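Ferulic acid decarboxylase 1 (PDB 4ZAD) uses prenylated FMN to decarboxylate alpha,beta-unsaturated aromatic acids, probably including ferulic, p-coumaric and cinnamic acid, to the corresponding vinyl compounds. Local coordinates at residues Q200-W205 / G274-D279; M162-T167 / S171-S176; I414-D419 / T433-P438; A367-V372 / K426-A431. All blocks are in the same frame, centred on the assembly; numbering follows the deposited sequence.

In the fold
The four contacts form two clusters on opposite sides of the chain's centre. Interactions 1 and 2 belong to the rift-related family region, have centres 11 Å apart and reach the same antiparallel sheet; they join where Trp-205 NE1 lies 2.8 Å from Gln-166 O, a probable hydrogen bond. Interactions 3 and 4 lie in the C-terminal family region, 9 Å apart between centres, share helix 425-434 and use neighbouring parallel strands, 412-417 and 369-374. Along the chain 2 precedes 1, whereas the segments of 3 and 4 alternate. Centres of 2 and 4 are 34 Å apart. The first cluster thus includes cofactor-binding residues, while the second touches the other subunit of the homodimer.

Interaction 1: residues Q200-W205 / G274-D279; sequences QVSDAW and GYLDRD
At the corner where the chain turns after strand 270-277, at Arg-278 and Asp-279, Arg-278 and Leu-276 meet Ser-202 and Asp-203 of helix 197-207, a helix that borders the cofactor site. Arg-278 NE donates to Ser-202 OG at 3.1 Å. The bond is bent (140° at the hydrogen), and OG lies 28° out of the guanidinium plane. Ser-202 chi1 is 55°, which tucks OG between its own backbone N and carbonyl carbon, facing back along the helix; there its one proton can go to the carbonyl oxygen of Val-198, its strongest polar partner, or be shared with that of Lys-199, while OG accepts from the arginine. The same serine offers an apolar surface, with CB 3.8 Å from Leu-276 CD2, and both side chains rest on Ile-214 of strand 214-220.

Helix 197-207 is laid against the antiparallel sheet of the rift-related, FMN-binding region. Its first residue, His-197, gives its backbone N to the prenylated FMN, and the Ser-202 side chain lies about 10 Å from that cofactor and about 12 Å from the manganese ion.

Two bends, at chi2 and chi3, carry the Arg-278 chain across to the helix. Asp-203 OD1 is modelled at the guanidinium edge, next to NH2, but the two atoms clash there, so details of this charge pairing are doubtful. The aspartate's other oxygen has a second cationic partner in Lys-199. On the strand side the corner is braced by an Asx turn: Asp-277 OD1 accepts from Asp-279 N at 3.0 Å, while Asp-277 OD2 forms a salt bridge with Arg-306.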
# COMPACT_ATOMS: atom_id res chain seq x y z
N GLN A 200 -27.96 -16.79 -13.86
CA GLN A 200 -29.10 -17.32 -13.10
C GLN A 200 -30.42 -17.21 -13.85
O GLN A 200 -31.15 -18.20 -14.00
CB GLN A 200 -29.21 -16.68 -11.71
CG GLN A 200 -28.22 -17.29 -10.73
CD GLN A 200 -28.35 -16.81 -9.30
OE1 GLN A 200 -27.36 -16.34 -8.72
NE2 GLN A 200 -29.54 -16.93 -8.72
N VAL A 201 -30.68 -16.00 -14.34
CA VAL A 201 -31.95 -15.69 -15.00
C VAL A 201 -32.05 -16.39 -16.33
O VAL A 201 -33.08 -16.96 -16.65
CB VAL A 201 -32.15 -14.18 -15.18
CG1 VAL A 201 -33.48 -13.91 -15.81
CG2 VAL A 201 -32.09 -13.47 -13.84
N SER A 202 -30.98 -16.40 -17.09
CA SER A 202 -31.02 -17.03 -18.38
C SER A 202 -31.01 -18.57 -18.22
O SER A 202 -31.52 -19.27 -19.12
CB SER A 202 -29.86 -16.55 -19.27
OG SER A 202 -28.59 -16.71 -18.64
N ASP A 203 -30.44 -19.07 -17.10
CA ASP A 203 -30.43 -20.50 -16.75
C ASP A 203 -31.87 -20.99 -16.67
O ASP A 203 -32.12 -22.16 -16.88
CB ASP A 203 -29.80 -20.80 -15.37
CG ASP A 203 -28.29 -21.04 -15.40
OD1 ASP A 203 -27.68 -21.15 -16.46
OD2 ASP A 203 -27.68 -21.09 -14.29
N ALA A 204 -32.78 -20.09 -16.31
CA ALA A 204 -34.18 -20.43 -16.14
C ALA A 204 -34.83 -20.62 -17.50
O ALA A 204 -35.68 -21.51 -17.68
CB ALA A 204 -34.91 -19.35 -15.34
N TRP A 205 -34.43 -19.81 -18.46
CA TRP A 205 -34.96 -19.93 -19.80
C TRP A 205 -34.45 -21.20 -20.45
O TRP A 205 -35.14 -21.81 -21.25
CB TRP A 205 -34.60 -18.72 -20.63
CG TRP A 205 -35.43 -17.50 -20.28
CD1 TRP A 205 -35.22 -16.65 -19.25
CD2 TRP A 205 -36.58 -17.00 -20.98
NE1 TRP A 205 -36.16 -15.64 -19.25
CE2 TRP A 205 -37.00 -15.83 -20.32
CE3 TRP A 205 -37.29 -17.42 -22.10
CZ2 TRP A 205 -38.09 -15.09 -20.72
CZ3 TRP A 205 -38.38 -16.70 -22.51
CH2 TRP A 205 -38.78 -15.54 -21.82
N GLY A 274 -33.28 -7.21 -27.87
CA GLY A 274 -33.12 -8.43 -28.68
C GLY A 274 -33.36 -9.77 -28.01
O GLY A 274 -34.24 -9.89 -27.21
N TYR A 275 -32.58 -10.77 -28.38
CA TYR A 275 -32.65 -12.10 -27.78
C TYR A 275 -31.26 -12.54 -27.38
O TYR A 275 -30.35 -12.61 -28.23
CB TYR A 275 -33.22 -13.13 -28.77
CG TYR A 275 -34.70 -13.00 -29.01
CD1 TYR A 275 -35.63 -13.20 -27.98
CD2 TYR A 275 -35.18 -12.66 -30.28
CE1 TYR A 275 -37.02 -13.06 -28.22
CE2 TYR A 275 -36.55 -12.52 -30.52
CZ TYR A 275 -37.45 -12.73 -29.50
OH TYR A 275 -38.79 -12.60 -29.77
N LEU A 276 -31.08 -12.84 -26.10
CA LEU A 276 -29.86 -13.52 -25.64
C LEU A 276 -29.98 -14.97 -26.06
O LEU A 276 -30.98 -15.65 -25.73
CB LEU A 276 -29.65 -13.40 -24.11
CG LEU A 276 -28.60 -14.37 -23.53
CD1 LEU A 276 -27.21 -14.17 -24.24
CD2 LEU A 276 -28.46 -14.33 -22.03
N ASP A 277 -28.97 -15.44 -26.78
CA ASP A 277 -28.99 -16.76 -27.37
C ASP A 277 -27.97 -17.59 -26.66
O ASP A 277 -26.77 -17.46 -26.86
CB ASP A 277 -28.70 -16.68 -28.86
CG ASP A 277 -28.92 -17.99 -29.58
OD1 ASP A 277 -28.90 -19.06 -28.96
OD2 ASP A 277 -29.08 -17.95 -30.81
N ARG A 278 -28.45 -18.47 -25.81
CA ARG A 278 -27.55 -19.21 -24.98
C ARG A 278 -27.21 -20.57 -25.62
O ARG A 278 -26.45 -21.40 -25.04
CB ARG A 278 -28.13 -19.32 -23.57
CG ARG A 278 -27.03 -19.62 -22.57
CD ARG A 278 -26.86 -18.58 -21.46
NE ARG A 278 -27.36 -19.13 -20.22
CZ ARG A 278 -26.88 -20.22 -19.62
NH1 ARG A 278 -25.85 -20.88 -20.12
NH2 ARG A 278 -27.43 -20.65 -18.52
N ASP A 279 -27.75 -20.74 -26.82
CA ASP A 279 -27.59 -21.94 -27.62
C ASP A 279 -26.47 -21.79 -28.63
O ASP A 279 -26.16 -22.73 -29.35
CB ASP A 279 -28.88 -22.22 -28.40
CG ASP A 279 -29.98 -22.76 -27.54
OD1 ASP A 279 -29.87 -22.74 -26.29
OD2 ASP A 279 -30.98 -23.23 -28.14

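Interaction 2: residues M162-T167 / S171-S176; sequences MWVLQT and SWTNWS. With MN (manganese (II) ion), chain C; K (potassium ion), chain D; 4LU (1-deoxy-5-O-phosphono-1-(3,3,4,5-tetramethyl-9,11-dioxo-2,3,8,9,10,11-hexahydro-7H-quinolino[1,8-fg]pteridin-12-ium-7-y l)-D-ribitol), chain E.
Met-162 lays its terminal methyl over the indole of Trp-175 at the tightly packed end of this antiparallel beta hairpin. Its chain, extended to SD, bends at chi3 (85°) to bring CE there, 3.7 Å from the centroid of the Trp-175 six-membered ring and 19° off the normal, a CH-pi contact; SD approaches obliquely, 3.4 Å from CE3, as a Met-aromatic contact. Val-164 runs alongside Trp-175 on the same sheet face. Trp-163/Ser-176 and Leu-165/Asn-174 are hydrogen-bonded pairs, with Trp-163 N to Ser-176 O nearly straight (2.8 Å, 171°).

Toward the turn, Thr-167 N still bonds soundly to Trp-172 O (3.1 Å), and Gln-166 NE2 meets Thr-173 OG1 within its amide plane, at 3.2 Å. Looseness is confined to exposed Ser-171 and the weak bond from Trp-172 N to Thr-167 OG1, a hydroxyl that also bonds to Asp-169.

Asn-174 splits its amide: OD1 binds manganese at 2.1 Å and ND2 donates to O2P of the prenylated FMN at 2.9 Å. Glu-240, O2P and two waters also ligate the metal, while Trp-175 O binds potassium. Strand 162-166 pairs on with strand 214-220; helix 197-207 packs by Asn-174 and Ser-176, and helix 224-230 touches Met-162 and Trp-175.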
# COMPACT_ATOMS: atom_id res chain seq x y z
N MET A 162 -26.81 -1.24 -18.95
CA MET A 162 -27.53 -2.13 -18.03
C MET A 162 -28.29 -3.20 -18.79
O MET A 162 -29.03 -2.89 -19.70
CB MET A 162 -28.52 -1.27 -17.27
CG MET A 162 -29.42 -1.94 -16.30
SD MET A 162 -30.44 -0.68 -15.45
CE MET A 162 -31.82 -0.44 -16.57
N TRP A 163 -28.11 -4.46 -18.40
CA TRP A 163 -28.83 -5.56 -19.06
C TRP A 163 -30.05 -5.74 -18.23
O TRP A 163 -29.94 -5.81 -17.01
CB TRP A 163 -28.06 -6.89 -19.04
CG TRP A 163 -26.76 -6.92 -19.76
CD1 TRP A 163 -25.53 -6.85 -19.23
CD2 TRP A 163 -26.58 -7.07 -21.17
NE1 TRP A 163 -24.57 -6.92 -20.21
CE2 TRP A 163 -25.20 -7.06 -21.41
CE3 TRP A 163 -27.45 -7.17 -22.25
CZ2 TRP A 163 -24.68 -7.18 -22.68
CZ3 TRP A 163 -26.92 -7.26 -23.51
CH2 TRP A 163 -25.55 -7.27 -23.72
N VAL A 164 -31.19 -5.83 -18.92
CA VAL A 164 -32.46 -6.09 -18.33
C VAL A 164 -32.86 -7.47 -18.80
O VAL A 164 -33.07 -7.65 -20.01
CB VAL A 164 -33.50 -5.06 -18.82
CG1 VAL A 164 -34.91 -5.33 -18.21
CG2 VAL A 164 -33.00 -3.63 -18.57
N LEU A 165 -32.92 -8.43 -17.87
CA LEU A 165 -33.39 -9.79 -18.15
C LEU A 165 -34.45 -10.10 -17.13
O LEU A 165 -34.33 -9.68 -15.98
CB LEU A 165 -32.24 -10.81 -18.06
CG LEU A 165 -31.43 -11.22 -19.33
CD1 LEU A 165 -31.37 -10.14 -20.41
CD2 LEU A 165 -29.99 -11.63 -19.00
N GLN A 166 -35.49 -10.81 -17.56
CA GLN A 166 -36.62 -11.22 -16.71
C GLN A 166 -36.81 -12.74 -16.77
O GLN A 166 -36.65 -13.34 -17.82
CB GLN A 166 -37.88 -10.54 -17.23
CG GLN A 166 -39.14 -10.74 -16.38
CD GLN A 166 -40.33 -10.03 -16.99
OE1 GLN A 166 -41.01 -10.56 -17.89
NE2 GLN A 166 -40.59 -8.82 -16.52
N THR A 167 -37.13 -13.35 -15.64
CA THR A 167 -37.38 -14.81 -15.56
C THR A 167 -38.65 -15.18 -16.36
O THR A 167 -39.50 -14.34 -16.60
CB THR A 167 -37.52 -15.28 -14.07
OG1 THR A 167 -38.52 -14.49 -13.42
CG2 THR A 167 -36.23 -15.14 -13.32
N SER A 171 -41.36 -13.27 -12.20
CA SER A 171 -41.25 -12.95 -10.78
C SER A 171 -39.98 -12.15 -10.43
O SER A 171 -39.85 -11.61 -9.33
CB SER A 171 -41.31 -14.24 -9.95
OG SER A 171 -40.14 -15.02 -10.12
N TRP A 172 -39.03 -12.04 -11.35
CA TRP A 172 -37.76 -11.39 -11.03
C TRP A 172 -37.23 -10.68 -12.26
O TRP A 172 -36.99 -11.32 -13.28
CB TRP A 172 -36.78 -12.46 -10.55
CG TRP A 172 -35.34 -12.05 -10.39
CD1 TRP A 172 -34.84 -10.79 -10.25
CD2 TRP A 172 -34.22 -12.94 -10.29
NE1 TRP A 172 -33.47 -10.84 -10.10
CE2 TRP A 172 -33.08 -12.15 -10.11
CE3 TRP A 172 -34.09 -14.33 -10.34
CZ2 TRP A 172 -31.82 -12.70 -9.97
CZ3 TRP A 172 -32.87 -14.87 -10.19
CH2 TRP A 172 -31.73 -14.06 -10.02
N THR A 173 -37.06 -9.36 -12.16
CA THR A 173 -36.48 -8.59 -13.26
C THR A 173 -35.16 -8.07 -12.81
O THR A 173 -35.11 -7.22 -11.90
CB THR A 173 -37.37 -7.40 -13.67
OG1 THR A 173 -38.61 -7.89 -14.19
CG2 THR A 173 -36.67 -6.53 -14.73
N ASN A 174 -34.09 -8.58 -13.40
CA ASN A 174 -32.75 -8.25 -12.95
C ASN A 174 -32.13 -7.15 -13.80
O ASN A 174 -32.22 -7.18 -15.02
CB ASN A 174 -31.84 -9.48 -12.96
CG ASN A 174 -30.60 -9.29 -12.13
OD1 ASN A 174 -30.60 -9.52 -10.91
ND2 ASN A 174 -29.51 -8.86 -12.77
N TRP A 175 -31.48 -6.18 -13.14
CA TRP A 175 -30.73 -5.13 -13.83
C TRP A 175 -29.28 -5.25 -13.36
O TRP A 175 -29.01 -5.21 -12.15
CB TRP A 175 -31.26 -3.74 -13.47
CG TRP A 175 -32.65 -3.38 -13.99
CD1 TRP A 175 -33.51 -4.18 -14.68
CD2 TRP A 175 -33.33 -2.12 -13.82
NE1 TRP A 175 -34.67 -3.50 -14.95
CE2 TRP A 175 -34.59 -2.24 -14.42
CE3 TRP A 175 -33.00 -0.92 -13.20
CZ2 TRP A 175 -35.51 -1.19 -14.45
CZ3 TRP A 175 -33.92 0.11 -13.21
CH2 TRP A 175 -35.16 -0.03 -13.86
N SER A 176 -28.36 -5.44 -14.31
CA SER A 176 -26.96 -5.58 -13.94
C SER A 176 -26.02 -5.09 -15.02
O SER A 176 -26.44 -4.85 -16.13
CB SER A 176 -26.65 -7.03 -13.66
OG SER A 176 -26.81 -7.76 -14.84
MN MN C . -29.34 -8.87 -9.34
K K D . -27.23 -5.90 -9.70
C9 4LU E . -19.16 -3.94 -12.90
C8 4LU E . -19.03 -2.64 -13.42
C7 4LU E . -18.45 -2.44 -14.68
C10 4LU E . -19.41 -7.38 -14.19
C6 4LU E . -17.91 -3.62 -15.40
N3 4LU E . -19.29 -9.50 -15.91
C2 4LU E . -20.01 -9.60 -14.78
C13 4LU E . -18.44 -3.23 -17.68
C5 4LU E . -17.30 -3.48 -16.73
C1 4LU E . -17.00 -5.97 -16.60
O2 4LU E . -20.60 -10.67 -14.58
N1 4LU E . -20.06 -8.55 -13.93
C4 4LU E . -18.61 -8.38 -16.22
O4 4LU E . -17.99 -8.43 -17.31
C4A 4LU E . -18.64 -7.29 -15.37
N5 4LU E . -17.62 -6.09 -15.46
C3 4LU E . -16.82 -4.76 -17.25
C12 4LU E . -16.30 -2.34 -16.86
C5A 4LU E . -18.04 -4.96 -14.78
C7M 4LU E . -18.30 -1.07 -15.29
C8M 4LU E . -19.58 -1.52 -12.59
C9A 4LU E . -18.83 -5.10 -13.62
N10 4LU E . -19.50 -6.34 -13.33
C1' 4LU E . -19.79 -6.73 -11.94
C2' 4LU E . -21.30 -6.80 -11.77
O2' 4LU E . -21.88 -5.59 -12.33
C3' 4LU E . -21.72 -6.98 -10.31
O3' 4LU E . -21.24 -8.25 -9.82
C4' 4LU E . -23.25 -6.91 -10.12
O4' 4LU E . -23.60 -7.42 -8.83
C5' 4LU E . -23.99 -7.77 -11.16
O5' 4LU E . -25.40 -7.79 -10.99
P 4LU E . -26.19 -9.01 -10.37
O2P 4LU E . -27.61 -8.52 -10.67
O3P 4LU E . -25.74 -9.01 -8.89
O1P 4LU E . -25.74 -10.24 -11.12
O HOH W 1 -29.43 -8.43 -15.79
O HOH W 2 -27.95 -8.63 -7.53
O HOH W 3 -31.08 -9.31 -7.85

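Interaction 3: residues I414-D419 / T433-P438; sequences ILVGDD and TTRHTP
Just past the C-terminal end of helix 425-434, Arg-435 reaches across to Asp-419, beyond strand 412-417, in an end-on bidentate salt bridge. NH1 donates to Asp-419 OD1 at 3.0 Å (169°), and NH2 to Asp-419 OD2 at 2.7 Å (164°). Each carboxylate oxygen uses its syn lone pair, and both lie in the guanidinium plane. With the two flat groups only 6° from coplanar, the geometry is that of a matched pair of nearly straight bonds; a weak third one runs from NH1 to Asp-419 OD2 at 3.2 Å. Gripped at two points, the carboxylate is held against rotation about its CB-CG bond.

Arg-435 is the first residue to leave helical backbone angles, and its side chain is extended from CG to NE, which lets the guanidinium span the distance to the loop after the strand. The salt bridge thereby ties the start of the connection between strand 412-417 and helix 425-434 to that helix's far end, on one side of the mixed sheet of the C-terminal region. Val-416, the strand residue nearest Arg-435 in the backbone, contributes a looser contact: its CG2 approaches NH1 obliquely at 4.1 Å.

The arginine has further partners. Trp-430 makes a cation-pi contact with it, and Phe-488 touches both Arg-435 and Asp-419. NE, turned from the carboxylate, hydrogen-bonds to the hydroxyl of Tyr-293 of the second subunit, which also bonds to Thr-434 OG1.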
# COMPACT_ATOMS: atom_id res chain seq x y z
N ILE A 414 -9.47 -9.40 5.87
CA ILE A 414 -8.46 -8.89 6.74
C ILE A 414 -9.11 -8.37 8.00
O ILE A 414 -9.83 -7.42 7.97
CB ILE A 414 -7.73 -7.79 6.06
CG1 ILE A 414 -6.90 -8.39 4.91
CG2 ILE A 414 -6.84 -7.09 7.05
CD1 ILE A 414 -6.09 -7.39 4.17
N LEU A 415 -8.92 -9.05 9.11
CA LEU A 415 -9.61 -8.67 10.33
C LEU A 415 -8.67 -7.75 11.09
O LEU A 415 -7.54 -8.11 11.34
CB LEU A 415 -9.96 -9.89 11.13
CG LEU A 415 -10.80 -10.96 10.39
CD1 LEU A 415 -10.93 -12.25 11.29
CD2 LEU A 415 -12.14 -10.49 9.94
N VAL A 416 -9.15 -6.55 11.42
CA VAL A 416 -8.35 -5.59 12.12
C VAL A 416 -9.15 -4.90 13.23
O VAL A 416 -10.37 -4.80 13.16
CB VAL A 416 -7.77 -4.55 11.14
CG1 VAL A 416 -8.87 -3.71 10.45
CG2 VAL A 416 -6.78 -3.69 11.88
N GLY A 417 -8.46 -4.44 14.26
CA GLY A 417 -9.10 -3.75 15.37
C GLY A 417 -9.45 -2.33 15.00
O GLY A 417 -9.07 -1.83 13.94
N ASP A 418 -10.16 -1.66 15.90
CA ASP A 418 -10.95 -0.49 15.57
C ASP A 418 -10.16 0.80 15.69
O ASP A 418 -10.76 1.86 15.71
CB ASP A 418 -12.20 -0.45 16.48
CG ASP A 418 -11.83 -0.31 17.97
OD1 ASP A 418 -11.55 0.83 18.39
OD2 ASP A 418 -11.70 -1.34 18.67
N ASP A 419 -8.83 0.72 15.77
CA ASP A 419 -7.95 1.92 15.75
C ASP A 419 -7.62 2.33 14.30
O ASP A 419 -7.11 3.42 14.03
CB ASP A 419 -6.65 1.63 16.53
CG ASP A 419 -5.85 0.45 15.95
OD1 ASP A 419 -6.46 -0.67 15.78
OD2 ASP A 419 -4.62 0.64 15.65
N THR A 433 0.82 -5.48 7.62
CA THR A 433 2.18 -5.98 7.60
C THR A 433 2.69 -6.16 9.03
O THR A 433 3.46 -7.07 9.28
CB THR A 433 3.07 -5.07 6.77
OG1 THR A 433 2.99 -3.76 7.27
CG2 THR A 433 2.57 -5.01 5.36
N THR A 434 2.24 -5.33 9.96
CA THR A 434 2.75 -5.38 11.33
C THR A 434 1.93 -6.22 12.30
O THR A 434 2.41 -6.49 13.38
CB THR A 434 2.96 -3.93 11.94
OG1 THR A 434 1.72 -3.19 12.00
CG2 THR A 434 3.94 -3.17 11.13
N ARG A 435 0.72 -6.64 11.94
CA ARG A 435 -0.12 -7.41 12.88
C ARG A 435 -0.44 -8.89 12.53
O ARG A 435 -1.23 -9.49 13.21
CB ARG A 435 -1.43 -6.66 13.12
CG ARG A 435 -1.20 -5.22 13.51
CD ARG A 435 -2.45 -4.51 14.09
NE ARG A 435 -2.14 -3.11 14.30
CZ ARG A 435 -2.99 -2.18 14.67
NH1 ARG A 435 -4.26 -2.50 14.93
NH2 ARG A 435 -2.57 -0.92 14.85
N HIS A 436 0.13 -9.48 11.49
CA HIS A 436 -0.18 -10.88 11.19
C HIS A 436 1.09 -11.60 10.81
O HIS A 436 1.86 -11.11 9.99
CB HIS A 436 -1.22 -11.02 10.05
CG HIS A 436 -0.62 -11.22 8.69
ND1 HIS A 436 -0.37 -10.18 7.83
CD2 HIS A 436 -0.24 -12.35 8.04
CE1 HIS A 436 0.13 -10.66 6.69
NE2 HIS A 436 0.23 -11.97 6.80
N THR A 437 1.30 -12.76 11.42
CA THR A 437 2.38 -13.66 11.03
C THR A 437 2.15 -14.22 9.64
O THR A 437 1.18 -14.89 9.40
CB THR A 437 2.47 -14.84 11.98
OG1 THR A 437 2.74 -14.36 13.28
CG2 THR A 437 3.59 -15.78 11.57
N PRO A 438 3.08 -13.98 8.72
CA PRO A 438 2.88 -14.62 7.42
C PRO A 438 2.54 -16.09 7.52
O PRO A 438 3.18 -16.83 8.25
CB PRO A 438 4.23 -14.42 6.73
CG PRO A 438 4.69 -13.10 7.25
CD PRO A 438 4.26 -13.10 8.72

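Interaction 4: residues A367-V372 / K426-A431; sequences ALWLAV and KQLIWA
Leu-428 straddles the methyl group of Ala-371 with both branches of its fork: CD1 lies 3.8 Å and CD2 3.9 Å from Ala-371 CB. These near-equal separations show that the alanine methyl faces the fork as a whole, without favouring one branch. CD2 also extends to Trp-369, where it meets the indole near its plane, at the edge, 4.3 Å from CE3. The leucine thus bridges two residues that lie two positions apart on the strand and share one of its faces.

The first torsion of Leu-428 accounts for this reach: with CG opposite the backbone N (chi1 -173°), the branches extend from the helix toward the strand. The CA atoms of Ala-371 and Leu-428, the nearest pair in the two backbones, are 7.8 Å apart, close enough for the small alanine to meet the leucine directly. Together the segments bury a modest 163 Å², and the contacts across it are made by apolar side chains.

In the C-terminal region, this is helix 425-434 lying on one face of a mixed sheet in which strand 369-374 runs parallel to strand 412-417. Leu-370 and Val-372 point away from the helix; Trp-369 and Ala-371 face helix 425-434, while Leu-370 on the other side meets helix 334-347. The indole of Trp-369 is further fixed by stacking on Tyr-432, from the same helix as Leu-428.

The second subunit lies close by. Ile-429, beside the leucine, packs on Phe-425 of the second subunit, while Trp-430 stacks on Tyr-293 of that subunit and gives its NE1 hydrogen to the carbonyl oxygen of His-291 there.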
# COMPACT_ATOMS: atom_id res chain seq x y z
N ALA A 367 -9.71 -4.82 -5.37
CA ALA A 367 -10.97 -5.39 -4.94
C ALA A 367 -10.83 -6.88 -4.77
O ALA A 367 -11.82 -7.61 -4.90
CB ALA A 367 -12.11 -5.03 -5.89
N LEU A 368 -9.62 -7.31 -4.42
CA LEU A 368 -9.31 -8.69 -4.01
C LEU A 368 -9.29 -8.83 -2.48
O LEU A 368 -9.38 -9.95 -1.96
CB LEU A 368 -7.97 -9.12 -4.58
CG LEU A 368 -8.02 -9.39 -6.08
CD1 LEU A 368 -6.70 -9.21 -6.75
CD2 LEU A 368 -8.58 -10.79 -6.34
N TRP A 369 -9.21 -7.71 -1.76
CA TRP A 369 -9.13 -7.73 -0.29
C TRP A 369 -10.33 -7.09 0.27
O TRP A 369 -10.80 -6.09 -0.26
CB TRP A 369 -7.99 -6.86 0.21
CG TRP A 369 -6.67 -7.35 0.08
CD1 TRP A 369 -6.25 -8.42 -0.64
CD2 TRP A 369 -5.52 -6.76 0.65
NE1 TRP A 369 -4.88 -8.55 -0.53
CE2 TRP A 369 -4.42 -7.53 0.27
CE3 TRP A 369 -5.32 -5.64 1.45
CZ2 TRP A 369 -3.14 -7.23 0.68
CZ3 TRP A 369 -4.08 -5.33 1.85
CH2 TRP A 369 -2.98 -6.13 1.47
N LEU A 370 -10.78 -7.58 1.40
CA LEU A 370 -11.89 -6.91 2.13
C LEU A 370 -11.39 -6.68 3.53
O LEU A 370 -11.10 -7.61 4.23
CB LEU A 370 -13.16 -7.76 2.16
CG LEU A 370 -14.37 -7.12 2.86
CD1 LEU A 370 -14.85 -5.94 2.01
CD2 LEU A 370 -15.53 -8.10 3.11
N ALA A 371 -11.24 -5.44 3.91
CA ALA A 371 -10.87 -5.12 5.27
C ALA A 371 -12.13 -5.21 6.09
O ALA A 371 -13.20 -4.73 5.64
CB ALA A 371 -10.29 -3.70 5.35
N VAL A 372 -12.02 -5.79 7.29
CA VAL A 372 -13.15 -5.90 8.23
C VAL A 372 -12.81 -5.27 9.57
O VAL A 372 -12.01 -5.79 10.31
CB VAL A 372 -13.49 -7.37 8.45
CG1 VAL A 372 -14.50 -7.55 9.58
CG2 VAL A 372 -14.00 -7.96 7.14
N LYS A 426 -2.98 3.88 4.06
CA LYS A 426 -1.79 4.02 4.93
C LYS A 426 -1.99 3.34 6.26
O LYS A 426 -1.08 2.73 6.80
CB LYS A 426 -1.46 5.52 5.23
CG LYS A 426 -0.97 6.39 4.03
CD LYS A 426 -0.66 7.88 4.45
CE LYS A 426 0.61 8.02 5.35
NZ LYS A 426 0.84 9.44 5.81
N GLN A 427 -3.19 3.48 6.80
CA GLN A 427 -3.51 2.80 8.06
C GLN A 427 -3.71 1.29 7.81
O GLN A 427 -3.13 0.48 8.54
CB GLN A 427 -4.72 3.44 8.78
CG GLN A 427 -4.45 4.88 9.21
CD GLN A 427 -5.63 5.53 9.96
OE1 GLN A 427 -6.11 5.01 10.97
NE2 GLN A 427 -6.09 6.69 9.46
N LEU A 428 -4.46 0.91 6.77
CA LEU A 428 -4.66 -0.54 6.51
C LEU A 428 -3.33 -1.30 6.26
O LEU A 428 -3.07 -2.33 6.91
CB LEU A 428 -5.65 -0.80 5.37
CG LEU A 428 -6.02 -2.30 5.16
CD1 LEU A 428 -6.73 -2.84 6.32
CD2 LEU A 428 -6.89 -2.49 3.94
N ILE A 429 -2.47 -0.76 5.39
CA ILE A 429 -1.20 -1.44 5.10
C ILE A 429 -0.26 -1.50 6.30
O ILE A 429 0.46 -2.44 6.45
CB ILE A 429 -0.47 -0.87 3.87
CG1 ILE A 429 0.64 -1.82 3.42
CG2 ILE A 429 0.19 0.50 4.22
CD1 ILE A 429 0.26 -3.24 3.24
N TRP A 430 -0.27 -0.50 7.17
CA TRP A 430 0.50 -0.60 8.41
C TRP A 430 0.02 -1.80 9.22
O TRP A 430 0.77 -2.65 9.62
CB TRP A 430 0.33 0.68 9.23
CG TRP A 430 0.91 0.66 10.58
CD1 TRP A 430 2.16 0.33 10.91
CD2 TRP A 430 0.25 1.03 11.80
NE1 TRP A 430 2.34 0.43 12.27
CE2 TRP A 430 1.18 0.88 12.84
CE3 TRP A 430 -1.03 1.47 12.12
CZ2 TRP A 430 0.89 1.16 14.16
CZ3 TRP A 430 -1.34 1.75 13.46
CH2 TRP A 430 -0.38 1.61 14.44
N ALA A 431 -1.28 -1.88 9.40
CA ALA A 431 -1.84 -2.92 10.22
C ALA A 431 -1.61 -4.29 9.60
O ALA A 431 -1.49 -5.28 10.32
CB ALA A 431 -3.32 -2.64 10.43